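Choline dehydrogenase and related flavoproteins (Aspergillus oryzae, PDB 3Q9T) is a formate oxidase of the glucose-methanol-choline oxidoreductase family that carries 8-formyl-FAD at its catalytic site. Local coordinates at residues His307-Arg315 / Met460-Leu471; Phe400-Pro411 / Glu482-Pro490. One frame throughout, in Å; residues are numbered along the deposited sequence. Where two conformers were deposited one is given.

Overall arrangement
Interactions 1 and 2 lie about 12 Å apart, centre to centre. Both reach the same mixed sheet, in which strands 308-316 and 481-485 are neighbours. Interaction 1 is the deeper one: helix 454-473 packs against strand 308-316, and nearly all of its touching residues are buried. Interaction 2 lies nearer the surface, where the loop after strand 392-397 meets strand 481-485 and the turn beyond it, next to the second subunit. Tyr468 of interaction 1 also reaches Glu484 of interaction 2. Interaction 1 is apolar, with one bridging water. Interaction 2 relies on proline-aromatic contacts, a hydroxyl-carbonyl bond and a water.

Interaction 1: His307-Arg315 / Met460-Leu471; sequences HPGVPFVLR and MREGIRFSYDLL
Tyr468 CE2 lies over one face of the Phe312 ring, above its centre, and comes 3.4 Å from Phe312 CE1. The two planes are turned 43° apart, and the side chains slide past each other in opposite directions. Phe312 has CG between its backbone N and carbonyl carbon (chi1 70°), which lays the ring against Tyr468 and Ser467. Ser467 CB meets the rim of the ring, 3.8 Å from Phe312 CZ. Further along, Leu314 CD1 touches Leu471 CD1 at 4.0 Å.

At the other end, Val310 CG2 lies 3.6 Å from Met460 CG, and Val310 CG1 lies 3.7 Å from Ile464 CD1. The Met460 side chain folds back at its last two torsions, which puts CE by the strand backbone, 3.5 Å from Pro308 O.

No direct hydrogen bond joins the segments. A water gives one hydrogen to Val313 O and the other to Tyr468 OH, and Glu484 probably hydrogen-bonds that hydroxyl too. Ser467 OG turns back to Gly463 O at 2.8 Å, so its polar end is spent within the helix. On the neighbouring strand, Val419 touches both Phe312 and Leu471. The axes of 308-315 and 460-471 run at 34° to each other. Pro308, Val310, Phe312 and Leu314 all point toward the helix: every second residue of the strand faces it, as expected where a helix packs on one face of a beta sheet.

Interaction 2: Phe400-Pro411 / Glu482-Pro490; sequences FGTAFQWHFPTP and ESEYPWEMP
Tyr485 lies with one ring face under Pro411, whose CG is 3.7 Å from the ring centroid and 13° off the normal. This is a CH-pi contact. The opposite face is covered by CB of the next residue in its own segment, Pro486, so the ring is held between two prolines. Tyr485 has CG anti to the backbone N (chi1 180°), which extends the phenol into the loop. Its hydroxyl gives a hydrogen bond to Pro409 O, modelled so short that its length is doubtful. Phe400 CE1 approaches Tyr485 CE2 at 3.7 Å, with the two ring planes nearly perpendicular.

A second CH-pi contact lies beside the first. Pro486 CG stands 3.6 Å from the centroid of the Phe408 ring, almost on its normal. A cis peptide bond precedes Pro486. Trp487 CH2 meets Phe408 CE1 at 3.8 Å. Its indole also packs a face on Pro486 CG, toward the ring rim.

A water gives hydrogens to Gln405 OE1 and Tyr485 O, each at 2.6 Å. The Gln405 amide is fixed from its other end, since NE2 bonds Phe404 O in the amide plane. The second subunit adjoins this contact: its Trp487 packs on Pro409, and its Pro409 on Trp487.

Two CH-pi contacts of proline thus recur at this interface, and the rest is apolar contact plus a few polar links. Those links are the tyrosine hydroxyl and a water. No ion pair crosses between the two segments.

Interaction 1: His307-Arg315 / Met460-Leu471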
loop_
_atom_site.group_PDB
_atom_site.type_symbol
_atom_site.label_atom_id
_atom_site.label_comp_id
_atom_site.label_asym_id
_atom_site.label_seq_id
_atom_site.Cartn_x
_atom_site.Cartn_y
_atom_site.Cartn_z
ATOM N N HIS A 307 -0.821 -13.848 12.036
ATOM C CA HIS A 307 0.636 -13.968 12.111
ATOM C C HIS A 307 1.282 -13.171 10.981
ATOM O O HIS A 307 0.954 -13.399 9.818
ATOM C CB HIS A 307 1.061 -15.417 11.903
ATOM C CG HIS A 307 0.709 -16.341 13.029
ATOM N ND1 HIS A 307 0.251 -17.620 12.811
ATOM C CD2 HIS A 307 0.780 -16.188 14.372
ATOM C CE1 HIS A 307 0.042 -18.214 13.972
ATOM N NE2 HIS A 307 0.362 -17.370 14.935
ATOM N N PRO A 308 2.235 -12.275 11.300
ATOM C CA PRO A 308 2.936 -11.622 10.188
ATOM C C PRO A 308 4.009 -12.579 9.686
ATOM O O PRO A 308 4.511 -13.375 10.476
ATOM C CB PRO A 308 3.579 -10.405 10.852
ATOM C CG PRO A 308 3.869 -10.879 12.252
ATOM C CD PRO A 308 2.840 -11.938 12.603
ATOM N N GLY A 309 4.317 -12.536 8.393
ATOM C CA GLY A 309 5.321 -13.402 7.821
ATOM C C GLY A 309 6.227 -12.541 6.968
ATOM O O GLY A 309 5.739 -11.664 6.260
ATOM N N VAL A 310 7.539 -12.745 7.073
ATOM C CA VAL A 310 8.451 -12.211 6.069
ATOM C C VAL A 310 9.121 -13.358 5.314
ATOM O O VAL A 310 10.097 -13.934 5.779
ATOM C CB VAL A 310 9.512 -11.250 6.665
ATOM C CG1 VAL A 310 10.547 -10.867 5.600
ATOM C CG2 VAL A 310 8.839 -10.013 7.238
ATOM N N PRO A 311 8.580 -13.710 4.146
ATOM C CA PRO A 311 9.240 -14.765 3.377
ATOM C C PRO A 311 10.453 -14.217 2.645
ATOM O O PRO A 311 10.529 -13.018 2.373
ATOM C CB PRO A 311 8.175 -15.180 2.351
ATOM C CG PRO A 311 6.902 -14.481 2.762
ATOM C CD PRO A 311 7.319 -13.276 3.528
ATOM N N PHE A 312 11.389 -15.096 2.319
ATOM C CA PHE A 312 12.519 -14.723 1.491
ATOM C C PHE A 312 12.959 -15.900 0.628
ATOM O O PHE A 312 12.841 -17.061 1.034
ATOM C CB PHE A 312 13.669 -14.176 2.351
ATOM C CG PHE A 312 14.354 -15.203 3.201
ATOM C CD1 PHE A 312 15.333 -16.026 2.666
ATOM C CD2 PHE A 312 14.042 -15.329 4.552
ATOM C CE1 PHE A 312 15.983 -16.966 3.465
ATOM C CE2 PHE A 312 14.689 -16.265 5.349
ATOM C CZ PHE A 312 15.667 -17.084 4.801
ATOM N N VAL A 313 13.440 -15.596 -0.569
ATOM C CA VAL A 313 13.841 -16.631 -1.524
ATOM C C VAL A 313 15.364 -16.729 -1.702
ATOM O O VAL A 313 16.054 -15.720 -1.851
ATOM C CB VAL A 313 13.220 -16.381 -2.902
ATOM C CG1 VAL A 313 13.864 -17.297 -3.963
ATOM C CG2 VAL A 313 11.695 -16.567 -2.848
ATOM N N LEU A 314 15.882 -17.955 -1.676
ATOM C CA LEU A 314 17.251 -18.207 -2.084
ATOM C C LEU A 314 17.283 -19.004 -3.382
ATOM O O LEU A 314 16.549 -19.971 -3.546
ATOM C CB LEU A 314 18.005 -18.996 -1.013
ATOM C CG LEU A 314 18.060 -18.375 0.374
ATOM C CD1 LEU A 314 18.903 -19.264 1.301
ATOM C CD2 LEU A 314 18.631 -16.968 0.259
ATOM N N ARG A 315 18.158 -18.612 -4.297
ATOM C CA ARG A 315 18.463 -19.464 -5.425
ATOM C C ARG A 315 19.394 -20.551 -4.909
ATOM O O ARG A 315 20.328 -20.295 -4.154
ATOM C CB ARG A 315 19.098 -18.687 -6.571
ATOM C CG ARG A 315 19.509 -19.569 -7.736
ATOM C CD ARG A 315 19.968 -18.734 -8.910
ATOM N NE ARG A 315 20.291 -19.557 -10.069
ATOM C CZ ARG A 315 19.812 -19.342 -11.289
ATOM N NH1 ARG A 315 18.973 -18.338 -11.497
ATOM N NH2 ARG A 315 20.158 -20.136 -12.299
ATOM N N MET A 460 11.124 -10.362 14.292
ATOM C CA MET A 460 11.057 -10.784 12.894
ATOM C C MET A 460 12.414 -10.654 12.237
ATOM O O MET A 460 12.855 -11.561 11.534
ATOM C CB MET A 460 10.003 -10.011 12.094
ATOM C CG MET A 460 9.971 -10.431 10.625
ATOM S SD MET A 460 9.500 -12.165 10.451
ATOM C CE MET A 460 7.683 -12.018 10.446
ATOM N N ARG A 461 13.075 -9.526 12.475
ATOM C CA ARG A 461 14.465 -9.344 12.039
ATOM C C ARG A 461 15.337 -10.526 12.497
ATOM O O ARG A 461 16.040 -11.155 11.701
ATOM C CB ARG A 461 15.025 -8.045 12.616
ATOM C CG ARG A 461 16.457 -7.721 12.208
ATOM C CD ARG A 461 17.255 -7.379 13.448
ATOM N NE ARG A 461 16.871 -6.092 13.976
ATOM C CZ ARG A 461 17.045 -5.692 15.229
ATOM N NH1 ARG A 461 17.607 -6.487 16.141
ATOM N NH2 ARG A 461 16.653 -4.469 15.563
ATOM N N GLU A 462 15.287 -10.825 13.787
ATOM C CA GLU A 462 16.134 -11.879 14.345
ATOM C C GLU A 462 15.784 -13.288 13.870
ATOM O O GLU A 462 16.639 -14.169 13.888
ATOM C CB GLU A 462 16.158 -11.800 15.872
ATOM C CG GLU A 462 16.803 -10.504 16.377
ATOM C CD GLU A 462 18.170 -10.280 15.752
ATOM O OE1 GLU A 462 18.934 -11.262 15.658
ATOM O OE2 GLU A 462 18.467 -9.143 15.332
ATOM N N GLY A 463 14.537 -13.506 13.442
ATOM C CA GLY A 463 14.149 -14.809 12.926
ATOM C C GLY A 463 14.601 -15.000 11.486
ATOM O O GLY A 463 14.844 -16.117 11.037
ATOM N N ILE A 464 14.669 -13.899 10.745
ATOM C CA ILE A 464 15.340 -13.886 9.464
ATOM C C ILE A 464 16.838 -14.180 9.692
ATOM O O ILE A 464 17.418 -15.004 8.996
ATOM C CB ILE A 464 15.149 -12.521 8.758
ATOM C CG1 ILE A 464 13.657 -12.245 8.522
ATOM C CG2 ILE A 464 15.898 -12.477 7.426
ATOM C CD1 ILE A 464 13.375 -10.828 7.969
ATOM N N ARG A 465 17.466 -13.542 10.680
ATOM C CA ARG A 465 18.894 -13.785 10.913
ATOM C C ARG A 465 19.133 -15.266 11.260
ATOM O O ARG A 465 19.980 -15.922 10.653
ATOM C CB ARG A 465 19.469 -12.864 11.987
ATOM C CG ARG A 465 21.015 -12.805 11.976
ATOM C CD ARG A 465 21.552 -12.050 13.194
ATOM N NE ARG A 465 20.807 -10.818 13.412
ATOM C CZ ARG A 465 20.939 -9.717 12.678
ATOM N NH1 ARG A 465 21.808 -9.686 11.669
ATOM N NH2 ARG A 465 20.193 -8.648 12.948
ATOM N N PHE A 466 18.371 -15.793 12.212
ATOM C CA PHE A 466 18.437 -17.216 12.528
ATOM C C PHE A 466 18.323 -18.087 11.268
ATOM O O PHE A 466 19.094 -19.029 11.105
ATOM C CB PHE A 466 17.349 -17.592 13.531
ATOM C CG PHE A 466 17.163 -19.073 13.706
ATOM C CD1 PHE A 466 17.626 -19.712 14.849
ATOM C CD2 PHE A 466 16.502 -19.828 12.737
ATOM C CE1 PHE A 466 17.448 -21.078 15.022
ATOM C CE2 PHE A 466 16.320 -21.188 12.896
ATOM C CZ PHE A 466 16.790 -21.820 14.042
ATOM N N SER A 467 17.367 -17.777 10.387
ATOM C CA SER A 467 17.178 -18.572 9.175
ATOM C C SER A 467 18.373 -18.490 8.232
ATOM O O SER A 467 18.744 -19.493 7.611
ATOM C CB SER A 467 15.898 -18.185 8.419
ATOM O OG SER A 467 14.762 -18.307 9.241
ATOM N N TYR A 468 18.947 -17.292 8.113
ATOM C CA TYR A 468 20.129 -17.055 7.283
ATOM C C TYR A 468 21.362 -17.805 7.805
ATOM O O TYR A 468 22.064 -18.479 7.040
ATOM C CB TYR A 468 20.401 -15.545 7.153
ATOM C CG TYR A 468 19.840 -14.975 5.875
ATOM C CD1 TYR A 468 20.680 -14.578 4.834
ATOM C CD2 TYR A 468 18.466 -14.887 5.681
ATOM C CE1 TYR A 468 20.165 -14.074 3.644
ATOM C CE2 TYR A 468 17.936 -14.380 4.495
ATOM C CZ TYR A 468 18.790 -13.979 3.480
ATOM O OH TYR A 468 18.272 -13.483 2.310
ATOM N N ASP A 469 21.605 -17.706 9.108
ATOM C CA ASP A 469 22.659 -18.494 9.756
ATOM C C ASP A 469 22.527 -19.971 9.430
ATOM O O ASP A 469 23.496 -20.630 9.062
ATOM C CB ASP A 469 22.597 -18.322 11.272
ATOM C CG ASP A 469 23.029 -16.954 11.709
ATOM O OD1 ASP A 469 23.607 -16.234 10.876
ATOM O OD2 ASP A 469 22.797 -16.601 12.880
ATOM N N LEU A 470 21.312 -20.480 9.565
ATOM C CA LEU A 470 21.032 -21.899 9.384
ATOM C C LEU A 470 21.390 -22.333 7.970
ATOM O O LEU A 470 21.976 -23.389 7.748
ATOM C CB LEU A 470 19.541 -22.123 9.648
ATOM C CG LEU A 470 18.774 -23.449 9.703
ATOM C CD1 LEU A 470 17.783 -23.519 8.562
ATOM C CD2 LEU A 470 19.642 -24.710 9.808
ATOM N N LEU A 471 21.047 -21.493 7.009
ATOM C CA LEU A 471 21.080 -21.913 5.628
ATOM C C LEU A 471 22.410 -21.553 4.976
ATOM O O LEU A 471 22.879 -22.278 4.092
ATOM C CB LEU A 471 19.899 -21.313 4.856
ATOM C CG LEU A 471 18.488 -21.777 5.258
ATOM C CD1 LEU A 471 17.416 -20.866 4.649
ATOM C CD2 LEU A 471 18.219 -23.234 4.874
HETATM O O HOH W 1 16.384 -13.572 0.142
#

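Interaction 2: Phe400-Pro411 / Glu482-Pro490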
loop_
_atom_site.group_PDB
_atom_site.type_symbol
_atom_site.label_atom_id
_atom_site.label_comp_id
_atom_site.label_asym_id
_atom_site.label_seq_id
_atom_site.Cartn_x
_atom_site.Cartn_y
_atom_site.Cartn_z
ATOM N N PHE A 400 10.319 -21.759 -5.717
ATOM C CA PHE A 400 9.845 -20.385 -5.650
ATOM C C PHE A 400 8.339 -20.401 -5.435
ATOM O O PHE A 400 7.626 -21.082 -6.164
ATOM C CB PHE A 400 10.155 -19.614 -6.929
ATOM C CG PHE A 400 9.768 -18.163 -6.856
ATOM C CD1 PHE A 400 10.641 -17.228 -6.334
ATOM C CD2 PHE A 400 8.525 -17.742 -7.285
ATOM C CE1 PHE A 400 10.303 -15.887 -6.264
ATOM C CE2 PHE A 400 8.171 -16.387 -7.222
ATOM C CZ PHE A 400 9.065 -15.464 -6.706
ATOM N N GLY A 401 7.856 -19.654 -4.443
ATOM C CA GLY A 401 6.433 -19.613 -4.153
ATOM C C GLY A 401 5.799 -18.241 -4.347
ATOM O O GLY A 401 6.020 -17.327 -3.541
ATOM N N THR A 402 4.990 -18.110 -5.400
ATOM C CA THR A 402 4.343 -16.842 -5.727
ATOM C C THR A 402 3.492 -16.370 -4.575
ATOM O O THR A 402 3.365 -15.174 -4.378
ATOM C CB THR A 402 3.432 -16.946 -6.961
ATOM O OG1 THR A 402 2.609 -18.111 -6.834
ATOM C CG2 THR A 402 4.269 -17.050 -8.239
ATOM N N ALA A 403 2.902 -17.308 -3.827
ATOM C CA ALA A 403 2.037 -16.950 -2.697
ATOM C C ALA A 403 2.780 -16.194 -1.601
ATOM O O ALA A 403 2.156 -15.584 -0.732
ATOM C CB ALA A 403 1.362 -18.192 -2.110
ATOM N N PHE A 404 4.110 -16.244 -1.633
ATOM C CA PHE A 404 4.917 -15.635 -0.578
ATOM C C PHE A 404 5.878 -14.572 -1.095
ATOM O O PHE A 404 6.849 -14.245 -0.427
ATOM C CB PHE A 404 5.707 -16.709 0.157
ATOM C CG PHE A 404 4.849 -17.722 0.849
ATOM C CD1 PHE A 404 4.228 -17.413 2.049
ATOM C CD2 PHE A 404 4.660 -18.987 0.300
ATOM C CE1 PHE A 404 3.442 -18.341 2.697
ATOM C CE2 PHE A 404 3.870 -19.938 0.963
ATOM C CZ PHE A 404 3.264 -19.600 2.162
ATOM N N GLN A 405 5.604 -14.047 -2.285
ATOM C CA GLN A 405 6.470 -13.072 -2.945
ATOM C C GLN A 405 5.566 -12.156 -3.747
ATOM O O GLN A 405 5.490 -12.237 -4.976
ATOM C CB GLN A 405 7.456 -13.758 -3.895
ATOM C CG GLN A 405 8.536 -14.573 -3.223
ATOM C CD GLN A 405 9.584 -13.726 -2.530
ATOM O OE1 GLN A 405 10.639 -13.470 -3.092
ATOM N NE2 GLN A 405 9.306 -13.302 -1.300
ATOM N N TRP A 406 4.862 -11.293 -3.039
ATOM C CA TRP A 406 3.746 -10.573 -3.634
ATOM C C TRP A 406 4.204 -9.467 -4.582
ATOM O O TRP A 406 3.436 -9.024 -5.423
ATOM C CB TRP A 406 2.858 -9.988 -2.536
ATOM C CG TRP A 406 2.089 -11.001 -1.770
ATOM C CD1 TRP A 406 2.078 -12.357 -1.961
ATOM C CD2 TRP A 406 1.194 -10.743 -0.691
ATOM N NE1 TRP A 406 1.234 -12.952 -1.063
ATOM C CE2 TRP A 406 0.678 -11.985 -0.271
ATOM C CE3 TRP A 406 0.776 -9.578 -0.038
ATOM C CZ2 TRP A 406 -0.230 -12.098 0.769
ATOM C CZ3 TRP A 406 -0.126 -9.693 0.999
ATOM C CH2 TRP A 406 -0.623 -10.946 1.387
ATOM N N HIS A 407 5.448 -9.011 -4.457
ATOM C CA HIS A 407 5.875 -7.895 -5.309
ATOM C C HIS A 407 7.039 -8.182 -6.228
ATOM O O HIS A 407 7.459 -7.294 -6.951
ATOM C CB HIS A 407 6.139 -6.627 -4.482
ATOM C CG HIS A 407 4.901 -6.066 -3.858
ATOM N ND1 HIS A 407 4.026 -5.249 -4.541
ATOM C CD2 HIS A 407 4.365 -6.243 -2.625
ATOM C CE1 HIS A 407 3.020 -4.923 -3.748
ATOM N NE2 HIS A 407 3.197 -5.519 -2.583
ATOM N N PHE A 408 7.548 -9.420 -6.204
ATOM C CA PHE A 408 8.695 -9.808 -7.028
ATOM C C PHE A 408 8.278 -10.735 -8.150
ATOM O O PHE A 408 7.469 -11.631 -7.950
ATOM C CB PHE A 408 9.765 -10.497 -6.194
ATOM C CG PHE A 408 10.132 -9.747 -4.940
ATOM C CD1 PHE A 408 10.116 -8.360 -4.914
ATOM C CD2 PHE A 408 10.480 -10.437 -3.776
ATOM C CE1 PHE A 408 10.468 -7.668 -3.748
ATOM C CE2 PHE A 408 10.818 -9.759 -2.612
ATOM C CZ PHE A 408 10.816 -8.369 -2.601
ATOM N N PRO A 409 8.832 -10.521 -9.344
ATOM C CA PRO A 409 8.461 -11.439 -10.421
ATOM C C PRO A 409 8.977 -12.850 -10.146
ATOM O O PRO A 409 9.851 -13.072 -9.296
ATOM C CB PRO A 409 9.127 -10.832 -11.665
ATOM C CG PRO A 409 10.178 -9.915 -11.151
ATOM C CD PRO A 409 9.762 -9.466 -9.778
ATOM N N THR A 410 8.413 -13.811 -10.859
ATOM C CA THR A 410 8.903 -15.173 -10.784
ATOM C C THR A 410 10.196 -15.267 -11.570
ATOM O O THR A 410 10.235 -14.888 -12.745
ATOM C CB THR A 410 7.891 -16.147 -11.369
ATOM O OG1 THR A 410 6.664 -16.057 -10.626
ATOM C CG2 THR A 410 8.440 -17.564 -11.300
ATOM N N PRO A 411 11.268 -15.762 -10.930
ATOM C CA PRO A 411 12.523 -15.865 -11.679
ATOM C C PRO A 411 12.348 -16.772 -12.899
ATOM O O PRO A 411 11.568 -17.720 -12.850
ATOM C CB PRO A 411 13.501 -16.488 -10.669
ATOM C CG PRO A 411 12.887 -16.250 -9.326
ATOM C CD PRO A 411 11.397 -16.264 -9.549
ATOM N N GLU A 482 23.160 -20.509 -3.735
ATOM C CA GLU A 482 23.803 -19.803 -4.840
ATOM C C GLU A 482 23.600 -18.304 -4.750
ATOM O O GLU A 482 24.528 -17.558 -5.001
ATOM C CB GLU A 482 23.298 -20.297 -6.209
ATOM C CG GLU A 482 23.687 -21.736 -6.533
ATOM C CD GLU A 482 23.523 -22.082 -8.016
ATOM O OE1 GLU A 482 22.824 -21.334 -8.746
ATOM O OE2 GLU A 482 24.110 -23.102 -8.451
ATOM N N SER A 483 22.385 -17.848 -4.447
ATOM C CA SER A 483 22.173 -16.407 -4.299
ATOM C C SER A 483 20.842 -16.042 -3.633
ATOM O O SER A 483 19.980 -16.903 -3.450
ATOM C CB SER A 483 22.324 -15.692 -5.651
ATOM O OG SER A 483 21.314 -16.092 -6.555
ATOM N N GLU A 484 20.711 -14.772 -3.240
ATOM C CA GLU A 484 19.496 -14.241 -2.629
ATOM C C GLU A 484 18.654 -13.626 -3.735
ATOM O O GLU A 484 19.177 -12.956 -4.613
ATOM C CB GLU A 484 19.820 -13.140 -1.609
ATOM C CG GLU A 484 20.696 -13.560 -0.427
ATOM C CD GLU A 484 20.831 -12.449 0.621
ATOM O OE1 GLU A 484 19.791 -11.989 1.155
ATOM O OE2 GLU A 484 21.977 -12.022 0.896
ATOM N N TYR A 485 17.348 -13.849 -3.693
ATOM C CA TYR A 485 16.461 -13.240 -4.660
ATOM C C TYR A 485 15.482 -12.375 -3.892
ATOM O O TYR A 485 14.976 -12.795 -2.857
ATOM C CB TYR A 485 15.726 -14.315 -5.443
ATOM C CG TYR A 485 14.780 -13.755 -6.467
ATOM C CD1 TYR A 485 15.233 -13.355 -7.719
ATOM C CD2 TYR A 485 13.429 -13.619 -6.183
ATOM C CE1 TYR A 485 14.364 -12.834 -8.651
ATOM C CE2 TYR A 485 12.553 -13.104 -7.108
ATOM C CZ TYR A 485 13.022 -12.714 -8.342
ATOM O OH TYR A 485 12.134 -12.193 -9.258
ATOM N N PRO A 486 15.209 -11.157 -4.384
ATOM C CA PRO A 486 15.743 -10.541 -5.603
ATOM C C PRO A 486 16.946 -9.632 -5.359
ATOM O O PRO A 486 17.481 -9.084 -6.320
ATOM C CB PRO A 486 14.576 -9.688 -6.083
ATOM C CG PRO A 486 13.955 -9.209 -4.797
ATOM C CD PRO A 486 14.108 -10.362 -3.813
ATOM N N TRP A 487 17.327 -9.438 -4.103
ATOM C CA TRP A 487 18.549 -8.711 -3.755
ATOM C C TRP A 487 18.893 -9.166 -2.360
ATOM O O TRP A 487 18.223 -10.046 -1.833
ATOM C CB TRP A 487 18.341 -7.191 -3.794
ATOM C CG TRP A 487 17.097 -6.753 -3.097
ATOM C CD1 TRP A 487 16.869 -6.752 -1.755
ATOM C CD2 TRP A 487 15.905 -6.252 -3.708
ATOM N NE1 TRP A 487 15.606 -6.284 -1.493
ATOM C CE2 TRP A 487 14.994 -5.968 -2.673
ATOM C CE3 TRP A 487 15.518 -6.021 -5.028
ATOM C CZ2 TRP A 487 13.705 -5.461 -2.917
ATOM C CZ3 TRP A 487 14.246 -5.518 -5.269
ATOM C CH2 TRP A 487 13.356 -5.243 -4.216
ATOM N N GLU A 488 19.922 -8.574 -1.762
ATOM C CA GLU A 488 20.434 -9.043 -0.483
ATOM C C GLU A 488 19.590 -8.546 0.679
ATOM O O GLU A 488 19.206 -7.376 0.718
ATOM C CB GLU A 488 21.870 -8.562 -0.268
ATOM C CG GLU A 488 22.853 -8.992 -1.334
ATOM C CD GLU A 488 24.014 -8.010 -1.464
ATOM O OE1 GLU A 488 25.000 -8.142 -0.696
ATOM O OE2 GLU A 488 23.926 -7.096 -2.326
ATOM N N MET A 489 19.324 -9.446 1.622
ATOM C CA MET A 489 18.659 -9.107 2.868
ATOM C C MET A 489 19.637 -8.276 3.693
ATOM O O MET A 489 20.737 -8.722 3.987
ATOM C CB MET A 489 18.218 -10.385 3.612
ATOM C CG MET A 489 17.387 -10.127 4.876
ATOM S SD MET A 489 15.716 -9.524 4.516
ATOM C CE MET A 489 15.028 -11.027 3.834
ATOM N N PRO A 490 19.244 -7.046 4.055
ATOM C CA PRO A 490 20.177 -6.094 4.679
ATOM C C PRO A 490 20.463 -6.401 6.149
ATOM O O PRO A 490 20.354 -5.518 7.002
ATOM C CB PRO A 490 19.424 -4.764 4.562
ATOM C CG PRO A 490 17.966 -5.175 4.641
ATOM C CD PRO A 490 17.896 -6.472 3.869
HETATM O O HOH W 2 12.716 -12.933 -1.576
#